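Local coordinates for pancreatic lipase related protein 2 (Equus caballus, PDB 1W52) that probably hydrolyses galactolipids and triacylglycerols, releasing free fatty acids, at residues D288-F293 with F328-E333; R341-I346 with T423-A428; Y357-L362 with V404-V409; K370-F375 with L387-N392. All coordinates share one frame; numbering follows the deposited sequence.

Interaction 1 (D288-F293 with F328-E333); sequences DSYDKF and FLNTGE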
loop_
_atom_site.group_PDB
_atom_site.type_symbol
_atom_site.label_atom_id
_atom_site.label_comp_id
_atom_site.label_asym_id
_atom_site.label_seq_id
_atom_site.Cartn_x
_atom_site.Cartn_y
_atom_site.Cartn_z
ATOM N N ASP A 288 -12.010 6.875 -10.941
ATOM C CA ASP A 288 -11.329 8.012 -11.588
ATOM C C ASP A 288 -10.655 8.860 -10.570
ATOM O O ASP A 288 -9.685 9.511 -10.871
ATOM C CB ASP A 288 -12.306 8.951 -12.303
ATOM C CG ASP A 288 -13.288 8.214 -13.190
ATOM O OD1 ASP A 288 -12.811 7.547 -14.141
ATOM O OD2 ASP A 288 -14.539 8.238 -13.021
ATOM N N SER A 289 -11.239 8.913 -9.383
ATOM C CA SER A 289 -10.755 9.780 -8.329
ATOM C C SER A 289 -11.303 9.311 -7.011
ATOM O O SER A 289 -12.375 8.696 -6.949
ATOM C CB SER A 289 -11.222 11.205 -8.554
ATOM O OG SER A 289 -12.626 11.260 -8.467
ATOM N N TYR A 290 -10.578 9.642 -5.945
ATOM C CA TYR A 290 -10.891 9.102 -4.622
ATOM C C TYR A 290 -12.237 9.603 -4.129
ATOM O O TYR A 290 -12.866 8.976 -3.248
ATOM C CB TYR A 290 -9.797 9.498 -3.649
ATOM C CG TYR A 290 -9.994 9.071 -2.221
ATOM C CD1 TYR A 290 -10.195 7.753 -1.897
ATOM C CD2 TYR A 290 -9.944 9.993 -1.182
ATOM C CE1 TYR A 290 -10.348 7.334 -0.549
ATOM C CE2 TYR A 290 -10.087 9.599 0.153
ATOM C CZ TYR A 290 -10.287 8.263 0.455
ATOM O OH TYR A 290 -10.433 7.822 1.744
ATOM N N ASP A 291 -12.662 10.742 -4.684
ATOM C CA ASP A 291 -13.894 11.379 -4.235
ATOM C C ASP A 291 -15.033 10.545 -4.757
ATOM O O ASP A 291 -15.891 10.140 -3.989
ATOM C CB ASP A 291 -14.002 12.835 -4.698
ATOM C CG ASP A 291 -12.829 13.681 -4.233
ATOM O OD1 ASP A 291 -11.812 13.714 -4.994
ATOM O OD2 ASP A 291 -12.820 14.308 -3.132
ATOM N N LYS A 292 -15.011 10.242 -6.051
ATOM C CA LYS A 292 -15.996 9.360 -6.648
ATOM C C LYS A 292 -16.072 8.093 -5.838
ATOM O O LYS A 292 -17.120 7.549 -5.636
ATOM C CB LYS A 292 -15.614 9.052 -8.085
ATOM C CG LYS A 292 -16.641 8.237 -8.832
ATOM C CD LYS A 292 -16.460 8.378 -10.366
ATOM C CE LYS A 292 -17.171 7.253 -11.174
ATOM N NZ LYS A 292 -16.445 6.975 -12.453
ATOM N N PHE A 293 -14.950 7.629 -5.340
ATOM C CA PHE A 293 -14.952 6.442 -4.488
ATOM C C PHE A 293 -15.645 6.677 -3.133
ATOM O O PHE A 293 -16.367 5.816 -2.596
ATOM C CB PHE A 293 -13.511 5.979 -4.247
ATOM C CG PHE A 293 -13.413 4.856 -3.313
ATOM C CD1 PHE A 293 -13.938 3.639 -3.642
ATOM C CD2 PHE A 293 -12.846 5.010 -2.080
ATOM C CE1 PHE A 293 -13.868 2.540 -2.756
ATOM C CE2 PHE A 293 -12.741 3.898 -1.166
ATOM C CZ PHE A 293 -13.252 2.673 -1.523
ATOM N N PHE A 328 -8.624 2.576 -5.528
ATOM C CA PHE A 328 -8.856 3.235 -4.261
ATOM C C PHE A 328 -9.443 2.315 -3.268
ATOM O O PHE A 328 -9.925 1.314 -3.590
ATOM C CB PHE A 328 -9.773 4.413 -4.445
ATOM C CG PHE A 328 -9.178 5.470 -5.291
ATOM C CD1 PHE A 328 -9.563 5.620 -6.612
ATOM C CD2 PHE A 328 -8.179 6.280 -4.807
ATOM C CE1 PHE A 328 -9.005 6.619 -7.443
ATOM C CE2 PHE A 328 -7.599 7.278 -5.639
ATOM C CZ PHE A 328 -8.027 7.442 -6.960
ATOM N N LEU A 329 -9.353 2.663 -2.019
ATOM C CA LEU A 329 -9.833 1.809 -0.965
ATOM C C LEU A 329 -9.585 2.522 0.392
ATOM O O LEU A 329 -8.978 3.608 0.420
ATOM C CB LEU A 329 -9.127 0.465 -1.037
ATOM C CG LEU A 329 -7.648 0.554 -0.730
ATOM C CD1 LEU A 329 -7.102 -0.794 -0.131
ATOM C CD2 LEU A 329 -6.880 1.025 -1.935
ATOM N N ASN A 330 -10.030 1.920 1.493
ATOM C CA ASN A 330 -9.762 2.490 2.794
ATOM C C ASN A 330 -9.187 1.445 3.752
ATOM O O ASN A 330 -9.777 0.403 3.949
ATOM C CB ASN A 330 -11.052 3.124 3.392
ATOM C CG ASN A 330 -11.481 4.453 2.700
ATOM O OD1 ASN A 330 -12.705 4.743 2.575
ATOM N ND2 ASN A 330 -10.501 5.247 2.256
ATOM N N THR A 331 -8.064 1.744 4.385
ATOM C CA THR A 331 -7.516 0.868 5.413
ATOM C C THR A 331 -8.085 1.107 6.793
ATOM O O THR A 331 -8.854 2.006 7.017
ATOM C CB THR A 331 -6.012 1.071 5.512
ATOM O OG1 THR A 331 -5.749 2.482 5.609
ATOM C CG2 THR A 331 -5.328 0.564 4.245
ATOM N N GLY A 332 -7.649 0.285 7.730
ATOM C CA GLY A 332 -7.895 0.524 9.129
ATOM C C GLY A 332 -6.943 1.544 9.717
ATOM O O GLY A 332 -5.962 1.909 9.078
ATOM N N GLU A 333 -7.261 1.982 10.942
ATOM C CA GLU A 333 -6.450 2.902 11.743
ATOM C C GLU A 333 -5.263 2.187 12.387
ATOM O O GLU A 333 -4.282 2.853 12.654
ATOM C CB GLU A 333 -7.287 3.578 12.878
ATOM C CG GLU A 333 -8.337 4.656 12.495
ATOM C CD GLU A 333 -9.675 4.100 11.929
ATOM O OE1 GLU A 333 -10.199 3.083 12.453
ATOM O OE2 GLU A 333 -10.222 4.685 10.951
#
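Tyr-290 and Phe-293 each carry their ring trans to the main-chain N (chi1 178° and 175°), whereas Phe-328 folds its CG back beside its own N (chi1 -64°), and these settings bring Tyr-290 and Phe-293 onto Phe-328. The Phe-328 ring lies under the first turn of the helix. Tyr-290 N sits over its face near the rim, 3.5 Å from Phe-328 CZ, and Tyr-290 CB makes an off-centre CH-pi contact, 4.1 Å from the Phe-328 ring centroid. Phe-293 and Phe-328 run alongside each other in opposite senses, which places Phe-328 CB over the face of the Phe-293 ring, 4.2 Å from its centroid. Further out, Phe-293 CE2 reaches Leu-329 CA at 3.6 Å. Short helix 290-294, with Ser-289 at its N-cap, thus packs on the end of strand 325-329 in the large mixed sheet of the alpha/beta-hydrolase domain, beside edge strand 285-286. Flat aromatic groups suit this place because they fill the thin layer between helix and strand. Tyrosine adds a polar end: Asn-330 ND2 donates to Tyr-290 OH at 2.6 Å, arriving at the ring edge with the amide nearly perpendicular to the ring. The same ND2 also has a weak bond to Asn-231 OD1.

Interaction 2 (R341-I346 with T423-A428); sequences RYRVSI and TVQSGA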
loop_
_atom_site.group_PDB
_atom_site.type_symbol
_atom_site.label_atom_id
_atom_site.label_comp_id
_atom_site.label_asym_id
_atom_site.label_seq_id
_atom_site.Cartn_x
_atom_site.Cartn_y
_atom_site.Cartn_z
ATOM N N ARG A 341 -15.329 -3.387 2.837
ATOM C CA ARG A 341 -16.241 -2.349 2.481
ATOM C C ARG A 341 -17.599 -2.940 2.219
ATOM O O ARG A 341 -17.731 -3.972 1.557
ATOM C CB ARG A 341 -15.763 -1.648 1.250
ATOM C CG ARG A 341 -16.522 -0.431 0.956
ATOM C CD ARG A 341 -15.896 0.318 -0.171
ATOM N NE ARG A 341 -16.367 1.685 -0.389
ATOM C CZ ARG A 341 -16.098 2.699 0.414
ATOM N NH1 ARG A 341 -15.388 2.499 1.550
ATOM N NH2 ARG A 341 -16.534 3.929 0.069
ATOM N N TYR A 342 -18.613 -2.255 2.731
ATOM C CA TYR A 342 -19.996 -2.653 2.595
ATOM C C TYR A 342 -20.784 -1.454 2.136
ATOM O O TYR A 342 -20.427 -0.344 2.469
ATOM C CB TYR A 342 -20.471 -3.146 3.943
ATOM C CG TYR A 342 -19.736 -4.399 4.407
ATOM C CD1 TYR A 342 -18.648 -4.291 5.231
ATOM C CD2 TYR A 342 -20.148 -5.699 4.020
ATOM C CE1 TYR A 342 -17.957 -5.430 5.686
ATOM C CE2 TYR A 342 -19.458 -6.854 4.468
ATOM C CZ TYR A 342 -18.355 -6.708 5.316
ATOM O OH TYR A 342 -17.612 -7.786 5.809
ATOM N N ARG A 343 -21.812 -1.641 1.320
ATOM C CA ARG A 343 -22.790 -0.551 1.089
ATOM C C ARG A 343 -24.039 -0.684 1.982
ATOM O O ARG A 343 -24.495 -1.807 2.256
ATOM C CB ARG A 343 -23.257 -0.511 -0.337
ATOM C CG ARG A 343 -24.248 0.565 -0.543
ATOM C CD ARG A 343 -24.509 0.833 -1.989
ATOM N NE ARG A 343 -23.312 1.303 -2.661
ATOM C CZ ARG A 343 -23.230 1.618 -3.946
ATOM N NH1 ARG A 343 -24.278 1.516 -4.762
ATOM N NH2 ARG A 343 -22.079 2.052 -4.427
ATOM N N VAL A 344 -24.577 0.460 2.426
ATOM C CA VAL A 344 -25.727 0.496 3.351
ATOM C C VAL A 344 -26.763 1.525 2.920
ATOM O O VAL A 344 -26.555 2.735 3.034
ATOM C CB VAL A 344 -25.332 0.762 4.804
ATOM C CG1 VAL A 344 -26.520 1.133 5.556
ATOM C CG2 VAL A 344 -24.711 -0.481 5.461
ATOM N N SER A 345 -27.884 1.008 2.421
ATOM C CA SER A 345 -29.038 1.825 2.083
ATOM C C SER A 345 -30.033 1.801 3.216
ATOM O O SER A 345 -30.123 0.806 3.956
ATOM C CB SER A 345 -29.725 1.330 0.813
ATOM O OG SER A 345 -28.771 0.926 -0.159
ATOM N N ILE A 346 -30.752 2.925 3.336
ATOM C CA ILE A 346 -31.894 3.086 4.234
ATOM C C ILE A 346 -32.915 4.018 3.548
ATOM O O ILE A 346 -32.610 5.167 3.257
ATOM C CB ILE A 346 -31.432 3.585 5.645
ATOM C CG1 ILE A 346 -30.923 2.378 6.468
ATOM C CG2 ILE A 346 -32.564 4.275 6.367
ATOM C CD1 ILE A 346 -30.334 2.640 7.871
ATOM N N THR A 423 -31.231 -1.937 2.658
ATOM C CA THR A 423 -30.353 -2.692 1.754
ATOM C C THR A 423 -28.910 -2.706 2.312
ATOM O O THR A 423 -28.255 -1.667 2.336
ATOM C CB THR A 423 -30.377 -2.053 0.324
ATOM O OG1 THR A 423 -31.699 -2.072 -0.230
ATOM C CG2 THR A 423 -29.554 -2.847 -0.649
ATOM N N VAL A 424 -28.434 -3.855 2.793
ATOM C CA VAL A 424 -26.997 -4.028 3.077
ATOM C C VAL A 424 -26.284 -4.448 1.759
ATOM O O VAL A 424 -26.953 -4.593 0.720
ATOM C CB VAL A 424 -26.763 -5.036 4.255
ATOM C CG1 VAL A 424 -25.644 -6.060 3.963
ATOM C CG2 VAL A 424 -26.461 -4.293 5.496
ATOM N N GLN A 425 -24.949 -4.595 1.782
ATOM C CA GLN A 425 -24.198 -5.199 0.657
ATOM C C GLN A 425 -22.690 -5.394 0.909
ATOM O O GLN A 425 -22.075 -4.604 1.606
ATOM C CB GLN A 425 -24.365 -4.352 -0.606
ATOM C CG GLN A 425 -23.818 -5.012 -1.835
ATOM C CD GLN A 425 -24.198 -4.285 -3.081
ATOM O OE1 GLN A 425 -23.798 -4.682 -4.164
ATOM N NE2 GLN A 425 -24.977 -3.211 -2.943
ATOM N N SER A 426 -22.106 -6.433 0.313
ATOM C CA SER A 426 -20.652 -6.625 0.346
ATOM C C SER A 426 -19.948 -6.071 -0.880
ATOM O O SER A 426 -20.550 -5.892 -1.937
ATOM C CB SER A 426 -20.265 -8.076 0.484
ATOM O OG SER A 426 -18.884 -8.145 0.740
ATOM N N GLY A 427 -18.656 -5.791 -0.719
ATOM C CA GLY A 427 -17.862 -5.147 -1.751
ATOM C C GLY A 427 -17.237 -6.214 -2.597
ATOM O O GLY A 427 -17.345 -6.192 -3.815
ATOM N N ALA A 428 -16.594 -7.145 -1.901
ATOM C CA ALA A 428 -16.006 -8.351 -2.476
ATOM C C ALA A 428 -16.824 -8.950 -3.638
ATOM O O ALA A 428 -16.315 -9.071 -4.774
ATOM C CB ALA A 428 -15.795 -9.412 -1.366
#
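An antiparallel backbone pairing joins residues 341-345 to residues 423-427 in the PLAT domain, a beta-sandwich fold. The two run 162° apart, strand 340-344 being flanked here by an extended segment that is not itself a regular strand. Ser-345 N donates to Thr-423 O at 2.7 Å, almost straight (167°) and in the carbonyl plane. Arg-343 N reaches Gln-425 O at 3.0 Å from above the plane of that carbonyl, a more bent bond. Beyond this second bond Tyr-342 pairs with Ser-426, their backbones bridged, and Gly-427, having no CB, fits close beside Arg-341 O. On one side of the pair, Tyr-342 has its CG turned beside the backbone N (chi1 -64°), so that ring atom CD2 lies 3.3 Å from Gln-425 O, at the ring edge, and 3.8 Å from Ser-426 CA; Val-344 CG2 touches Val-424 CG2 at 4.2 Å. With an alanine in place of Tyr-342, the edge beside Gln-425 O disappears and a gap would probably open next to Ser-426. On the other side, Arg-343 and Gln-425 lie side by side, CB to CB 4.0 Å, and Ser-345 OG rests 3.4 Å from Thr-423 CB. The long aliphatic stems of Arg-343 and Gln-425 suit this more exposed side, since they can pack together. Arg-341 and Arg-343 form salt bridges with Asp-390 and Asp-388, respectively. The chemistry implies a division of labour: main-chain bonds and van der Waals packing hold the two segments together, while the arginine charges are probably balanced by strand 387-391.

Interaction 3 (Y357-L362 with V404-V409); sequences YLKVTL and VWNKTV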
loop_
_atom_site.group_PDB
_atom_site.type_symbol
_atom_site.label_atom_id
_atom_site.label_comp_id
_atom_site.label_asym_id
_atom_site.label_seq_id
_atom_site.Cartn_x
_atom_site.Cartn_y
_atom_site.Cartn_z
ATOM N N TYR A 357 -29.275 12.011 13.192
ATOM C CA TYR A 357 -28.307 10.949 12.973
ATOM C C TYR A 357 -29.070 9.676 12.592
ATOM O O TYR A 357 -30.226 9.510 13.008
ATOM C CB TYR A 357 -27.486 10.714 14.262
ATOM C CG TYR A 357 -26.442 11.775 14.591
ATOM C CD1 TYR A 357 -25.893 12.614 13.590
ATOM C CD2 TYR A 357 -25.976 11.927 15.901
ATOM C CE1 TYR A 357 -24.907 13.587 13.895
ATOM C CE2 TYR A 357 -24.987 12.891 16.220
ATOM C CZ TYR A 357 -24.452 13.722 15.217
ATOM O OH TYR A 357 -23.479 14.670 15.544
ATOM N N LEU A 358 -28.439 8.797 11.803
ATOM C CA LEU A 358 -29.066 7.553 11.365
ATOM C C LEU A 358 -28.080 6.436 11.562
ATOM O O LEU A 358 -27.468 5.935 10.632
ATOM C CB LEU A 358 -29.539 7.657 9.914
ATOM C CG LEU A 358 -31.049 7.904 9.782
ATOM C CD1 LEU A 358 -31.499 8.229 8.324
ATOM C CD2 LEU A 358 -31.834 6.697 10.352
ATOM N N LYS A 359 -27.922 6.064 12.816
ATOM C CA LYS A 359 -26.881 5.131 13.183
ATOM C C LYS A 359 -27.298 3.688 12.865
ATOM O O LYS A 359 -28.415 3.461 12.361
ATOM C CB LYS A 359 -26.474 5.339 14.644
ATOM C CG LYS A 359 -25.984 6.766 14.867
ATOM C CD LYS A 359 -25.387 7.019 16.224
ATOM C CE LYS A 359 -25.124 8.514 16.390
ATOM N NZ LYS A 359 -24.914 8.909 17.812
ATOM N N VAL A 360 -26.359 2.756 13.106
ATOM C CA VAL A 360 -26.438 1.344 12.711
ATOM C C VAL A 360 -25.328 0.531 13.404
ATOM O O VAL A 360 -24.220 1.019 13.580
ATOM C CB VAL A 360 -26.220 1.166 11.199
ATOM C CG1 VAL A 360 -26.513 -0.258 10.831
ATOM C CG2 VAL A 360 -27.090 2.101 10.339
ATOM N N THR A 361 -25.606 -0.705 13.788
ATOM C CA THR A 361 -24.540 -1.637 14.232
ATOM C C THR A 361 -24.606 -2.967 13.425
ATOM O O THR A 361 -25.461 -3.115 12.532
ATOM C CB THR A 361 -24.609 -1.887 15.779
ATOM O OG1 THR A 361 -24.692 -0.629 16.453
ATOM C CG2 THR A 361 -23.325 -2.518 16.382
ATOM N N LEU A 362 -23.677 -3.898 13.693
ATOM C CA LEU A 362 -23.641 -5.195 13.010
ATOM C C LEU A 362 -23.097 -6.308 13.891
ATOM O O LEU A 362 -22.101 -6.108 14.579
ATOM C CB LEU A 362 -22.782 -5.118 11.760
ATOM C CG LEU A 362 -22.924 -3.891 10.867
ATOM C CD1 LEU A 362 -21.815 -3.975 9.857
ATOM C CD2 LEU A 362 -24.282 -3.781 10.177
ATOM N N VAL A 404 -30.849 2.883 15.449
ATOM C CA VAL A 404 -30.778 3.842 16.583
ATOM C C VAL A 404 -30.894 5.187 15.904
ATOM O O VAL A 404 -30.700 5.311 14.684
ATOM C CB VAL A 404 -29.465 3.866 17.446
ATOM C CG1 VAL A 404 -29.441 5.094 18.347
ATOM C CG2 VAL A 404 -29.372 2.631 18.333
ATOM N N TRP A 405 -31.298 6.194 16.420
ATOM C CA TRP A 405 -31.291 7.507 15.806
ATOM C C TRP A 405 -31.650 8.588 16.838
ATOM O O TRP A 405 -32.365 8.346 17.839
ATOM C CB TRP A 405 -32.172 7.564 14.550
ATOM C CG TRP A 405 -33.610 7.510 14.830
ATOM C CD1 TRP A 405 -34.292 6.497 15.446
ATOM C CD2 TRP A 405 -34.580 8.517 14.509
ATOM N NE1 TRP A 405 -35.631 6.804 15.514
ATOM C CE2 TRP A 405 -35.842 8.037 14.949
ATOM C CE3 TRP A 405 -34.515 9.779 13.881
ATOM C CZ2 TRP A 405 -37.028 8.776 14.789
ATOM C CZ3 TRP A 405 -35.696 10.518 13.734
ATOM C CH2 TRP A 405 -36.932 10.011 14.186
ATOM N N ASN A 406 -31.126 9.777 16.580
ATOM C CA ASN A 406 -31.112 10.845 17.544
ATOM C C ASN A 406 -31.593 12.125 16.885
ATOM O O ASN A 406 -31.807 12.155 15.669
ATOM C CB ASN A 406 -29.696 10.967 18.093
ATOM C CG ASN A 406 -29.279 9.741 18.891
ATOM O OD1 ASN A 406 -28.479 8.928 18.437
ATOM N ND2 ASN A 406 -29.836 9.605 20.085
ATOM N N LYS A 407 -31.757 13.171 17.698
ATOM C CA LYS A 407 -32.427 14.421 17.307
ATOM C C LYS A 407 -31.458 15.585 16.936
ATOM O O LYS A 407 -30.341 15.666 17.434
ATOM C CB LYS A 407 -33.344 14.852 18.464
ATOM C CG LYS A 407 -34.195 13.724 19.105
ATOM C CD LYS A 407 -35.528 13.537 18.372
ATOM C CE LYS A 407 -36.668 13.121 19.309
ATOM N NZ LYS A 407 -37.797 14.112 19.278
ATOM N N THR A 408 -31.905 16.494 16.077
ATOM C CA THR A 408 -31.076 17.614 15.605
ATOM C C THR A 408 -31.812 18.941 15.745
ATOM O O THR A 408 -31.281 19.886 16.303
ATOM C CB THR A 408 -30.674 17.366 14.136
ATOM O OG1 THR A 408 -29.432 16.670 14.113
ATOM C CG2 THR A 408 -30.365 18.657 13.349
ATOM N N VAL A 409 -33.004 19.014 15.156
ATOM C CA VAL A 409 -34.023 20.010 15.488
ATOM C C VAL A 409 -34.905 19.314 16.540
ATOM O O VAL A 409 -35.187 18.117 16.448
ATOM C CB VAL A 409 -34.827 20.491 14.208
ATOM C CG1 VAL A 409 -36.013 19.536 13.840
ATOM C CG2 VAL A 409 -35.305 21.936 14.358
#
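The backbones lie in antiparallel register, Tyr-357 facing Asn-406, Leu-358 facing Trp-405 and Lys-359 facing Val-404, but the pairing is loose: Lys-359 N donates to Val-404 O only weakly, at 3.4 Å and 129°. This joins two extended loop segments of the PLAT domain, whose fold is a beta-sandwich, and side chains add to the weakly bonded pairing. With chi1 at 71°, Trp-405 wedges its CG between its own N and C. Its CB is left beside segment 357-362, 3.2 Å from Tyr-357 O, while the indole leads away, where NE1 bonds to Gln-442 O and the ring meets Phe-403. Leu-358 starts out away from the other segment, yet its branch returns, CD2 lying 4.3 Å from Trp-405 CB. A leucine and a tryptophan suit these two buried places, for each adds apolar bulk on the inner side. The outer side is more polar. Asn-406 points toward segment 357-362, and its CB lies 4.4 Å from Tyr-357 CD2. Lys-359, extended beyond CG, runs roughly perpendicular to Asn-406; a long flexible chain suits a partly exposed place, where its ammonium group can remain near solvent. Lys-359 also lies beside Gln-371 of a third segment. Nearest the weak backbone bond, Lys-359 CB and Val-404 CB meet at 4.4 Å.

Interaction 4 (K370-F375 with L387-N392); sequences KQYEIF and LDVDVN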
loop_
_atom_site.group_PDB
_atom_site.type_symbol
_atom_site.label_atom_id
_atom_site.label_comp_id
_atom_site.label_asym_id
_atom_site.label_seq_id
_atom_site.Cartn_x
_atom_site.Cartn_y
_atom_site.Cartn_z
ATOM N N LYS A 370 -19.305 -1.230 15.047
ATOM C CA LYS A 370 -19.295 0.015 15.833
ATOM C C LYS A 370 -20.592 0.748 15.456
ATOM O O LYS A 370 -21.397 0.193 14.712
ATOM C CB LYS A 370 -18.039 0.861 15.497
ATOM C CG LYS A 370 -16.748 0.448 16.250
ATOM C CD LYS A 370 -15.911 -0.617 15.498
ATOM C CE LYS A 370 -15.290 -1.668 16.445
ATOM N NZ LYS A 370 -14.292 -1.091 17.385
ATOM N N GLN A 371 -20.827 1.962 15.956
ATOM C CA GLN A 371 -22.004 2.715 15.492
ATOM C C GLN A 371 -21.642 3.253 14.109
ATOM O O GLN A 371 -20.470 3.425 13.841
ATOM C CB GLN A 371 -22.424 3.841 16.469
ATOM C CG GLN A 371 -23.257 3.391 17.748
ATOM C CD GLN A 371 -24.789 3.252 17.534
ATOM O OE1 GLN A 371 -25.439 4.151 17.012
ATOM N NE2 GLN A 371 -25.352 2.126 17.968
ATOM N N TYR A 372 -22.616 3.482 13.230
ATOM C CA TYR A 372 -22.299 3.844 11.844
ATOM C C TYR A 372 -23.239 4.892 11.297
ATOM O O TYR A 372 -24.234 4.581 10.667
ATOM C CB TYR A 372 -22.315 2.610 10.913
ATOM C CG TYR A 372 -20.981 1.899 10.791
ATOM C CD1 TYR A 372 -20.520 1.137 11.831
ATOM C CD2 TYR A 372 -20.188 1.990 9.637
ATOM C CE1 TYR A 372 -19.328 0.502 11.765
ATOM C CE2 TYR A 372 -18.982 1.334 9.565
ATOM C CZ TYR A 372 -18.565 0.595 10.655
ATOM O OH TYR A 372 -17.377 -0.091 10.720
ATOM N N GLU A 373 -22.918 6.145 11.523
ATOM C CA GLU A 373 -23.797 7.183 11.075
ATOM C C GLU A 373 -23.932 7.118 9.554
ATOM O O GLU A 373 -23.036 7.551 8.845
ATOM C CB GLU A 373 -23.287 8.565 11.515
ATOM C CG GLU A 373 -24.063 9.723 10.855
ATOM C CD GLU A 373 -23.414 11.083 11.011
ATOM O OE1 GLU A 373 -22.974 11.390 12.150
ATOM O OE2 GLU A 373 -23.368 11.837 10.003
ATOM N N ILE A 374 -25.062 6.636 9.049
ATOM C CA ILE A 374 -25.277 6.588 7.586
ATOM C C ILE A 374 -25.852 7.893 7.004
ATOM O O ILE A 374 -25.804 8.147 5.794
ATOM C CB ILE A 374 -26.217 5.413 7.204
ATOM C CG1 ILE A 374 -25.854 4.128 7.952
ATOM C CG2 ILE A 374 -26.214 5.170 5.688
ATOM C CD1 ILE A 374 -24.448 3.671 7.766
ATOM N N PHE A 375 -26.446 8.703 7.871
ATOM C CA PHE A 375 -27.044 9.960 7.421
ATOM C C PHE A 375 -27.389 10.927 8.537
ATOM O O PHE A 375 -27.904 10.519 9.571
ATOM C CB PHE A 375 -28.324 9.676 6.652
ATOM C CG PHE A 375 -28.691 10.743 5.671
ATOM C CD1 PHE A 375 -27.734 11.333 4.847
ATOM C CD2 PHE A 375 -30.004 11.135 5.539
ATOM C CE1 PHE A 375 -28.082 12.305 3.921
ATOM C CE2 PHE A 375 -30.358 12.098 4.613
ATOM C CZ PHE A 375 -29.388 12.686 3.800
ATOM N N LEU A 387 -25.025 4.832 2.037
ATOM C CA LEU A 387 -23.633 5.232 2.299
ATOM C C LEU A 387 -22.662 4.027 2.492
ATOM O O LEU A 387 -22.881 3.148 3.335
ATOM C CB LEU A 387 -23.550 6.183 3.510
ATOM C CG LEU A 387 -22.171 6.786 3.844
ATOM C CD1 LEU A 387 -21.916 8.110 3.107
ATOM C CD2 LEU A 387 -22.016 6.928 5.355
ATOM N N ASP A 388 -21.561 4.039 1.739
ATOM C CA ASP A 388 -20.559 2.989 1.795
ATOM C C ASP A 388 -19.744 3.131 3.048
ATOM O O ASP A 388 -19.495 4.227 3.469
ATOM C CB ASP A 388 -19.712 3.072 0.535
ATOM C CG ASP A 388 -20.532 2.735 -0.707
ATOM O OD1 ASP A 388 -21.353 1.797 -0.567
ATOM O OD2 ASP A 388 -20.476 3.317 -1.823
ATOM N N VAL A 389 -19.372 2.038 3.681
ATOM C CA VAL A 389 -18.689 2.138 4.959
ATOM C C VAL A 389 -17.569 1.094 5.115
ATOM O O VAL A 389 -17.517 0.160 4.361
ATOM C CB VAL A 389 -19.690 2.056 6.156
ATOM C CG1 VAL A 389 -20.851 3.020 5.964
ATOM C CG2 VAL A 389 -20.178 0.612 6.414
ATOM N N ASP A 390 -16.682 1.248 6.098
ATOM C CA ASP A 390 -15.471 0.439 6.144
ATOM C C ASP A 390 -15.412 -0.344 7.442
ATOM O O ASP A 390 -15.418 0.240 8.520
ATOM C CB ASP A 390 -14.241 1.325 5.959
ATOM C CG ASP A 390 -14.240 2.026 4.605
ATOM O OD1 ASP A 390 -14.265 1.320 3.589
ATOM O OD2 ASP A 390 -14.233 3.265 4.439
ATOM N N VAL A 391 -15.370 -1.670 7.346
ATOM C CA VAL A 391 -15.442 -2.512 8.536
ATOM C C VAL A 391 -14.058 -3.019 8.920
ATOM O O VAL A 391 -13.585 -3.992 8.380
ATOM C CB VAL A 391 -16.509 -3.695 8.401
ATOM C CG1 VAL A 391 -16.494 -4.609 9.627
ATOM C CG2 VAL A 391 -17.951 -3.139 8.215
ATOM N N ASN A 392 -13.458 -2.376 9.908
ATOM C CA ASN A 392 -12.088 -2.631 10.290
ATOM C C ASN A 392 -11.844 -4.047 10.721
ATOM O O ASN A 392 -10.825 -4.330 11.325
ATOM C CB ASN A 392 -11.673 -1.703 11.435
ATOM C CG ASN A 392 -11.945 -0.238 11.126
ATOM O OD1 ASN A 392 -11.396 0.327 10.168
ATOM N ND2 ASN A 392 -12.825 0.380 11.925
#
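Val-389 is the central bump, rising from strand 387-391 between Tyr-372 and Ile-374. Its two methyls divide the work: chi1 -50° sets CG1 anti to the carbonyl carbon and turns CG2 to the tyrosine ring, where it lies against Tyr-372 CE2 at 3.4 Å, while CG1 reaches past the ring to Ile-374 CD1 at 4.1 Å. A beta-branched residue suits this place because the two methyls of one short side chain fit against the Tyr-372 ring and the Ile-374 tip. Leu-387 supplies the next knob. Its CB backs onto Ile-374 CG2 at 3.6 Å, and its CD2 tucks against Glu-373 O at 3.7 Å. At the other end, the tyrosine carries its hydroxyl beyond Val-389: Tyr-372 OH donates to Asp-390 O at 3.0 Å, from well above the carbonyl plane, and lies 4.0 Å from Val-391 CG2. A phenylalanine at Tyr-372 would keep the ring against Val-389, but Asp-390 O would probably be left without this donor and the ring without the bond that fixes its tilt over the strand. The segment 370-375 thus lies across one side of strand 387-391 in the PLAT domain. That strand pairs antiparallel with strand 340-344, whose Val-344 also touches Ile-374, while the Ile-374 backbone bonds to Leu-358 of the adjoining segment.

Interaction 1 belongs to the lipase domain and comes first along the chain; the other three lie in the PLAT domain. Interaction 4 is nested within the loop closed by interaction 3, and that within the loop closed by interaction 2. Interactions 2 and 4 share the antiparallel strand pair 340-344 and 387-391, with centres about 10 Å apart. Interaction 3 lies about 12 Å from interaction 4, centre to centre, and is joined to it by backbone bonding. Interaction 1 is about 15 and 14 Å from the centres of interactions 2 and 4 and touches both, helix 290-294 meeting Arg-341 and Asn-330 lying beside Asp-390, so these contacts meet at the junction of the two domains.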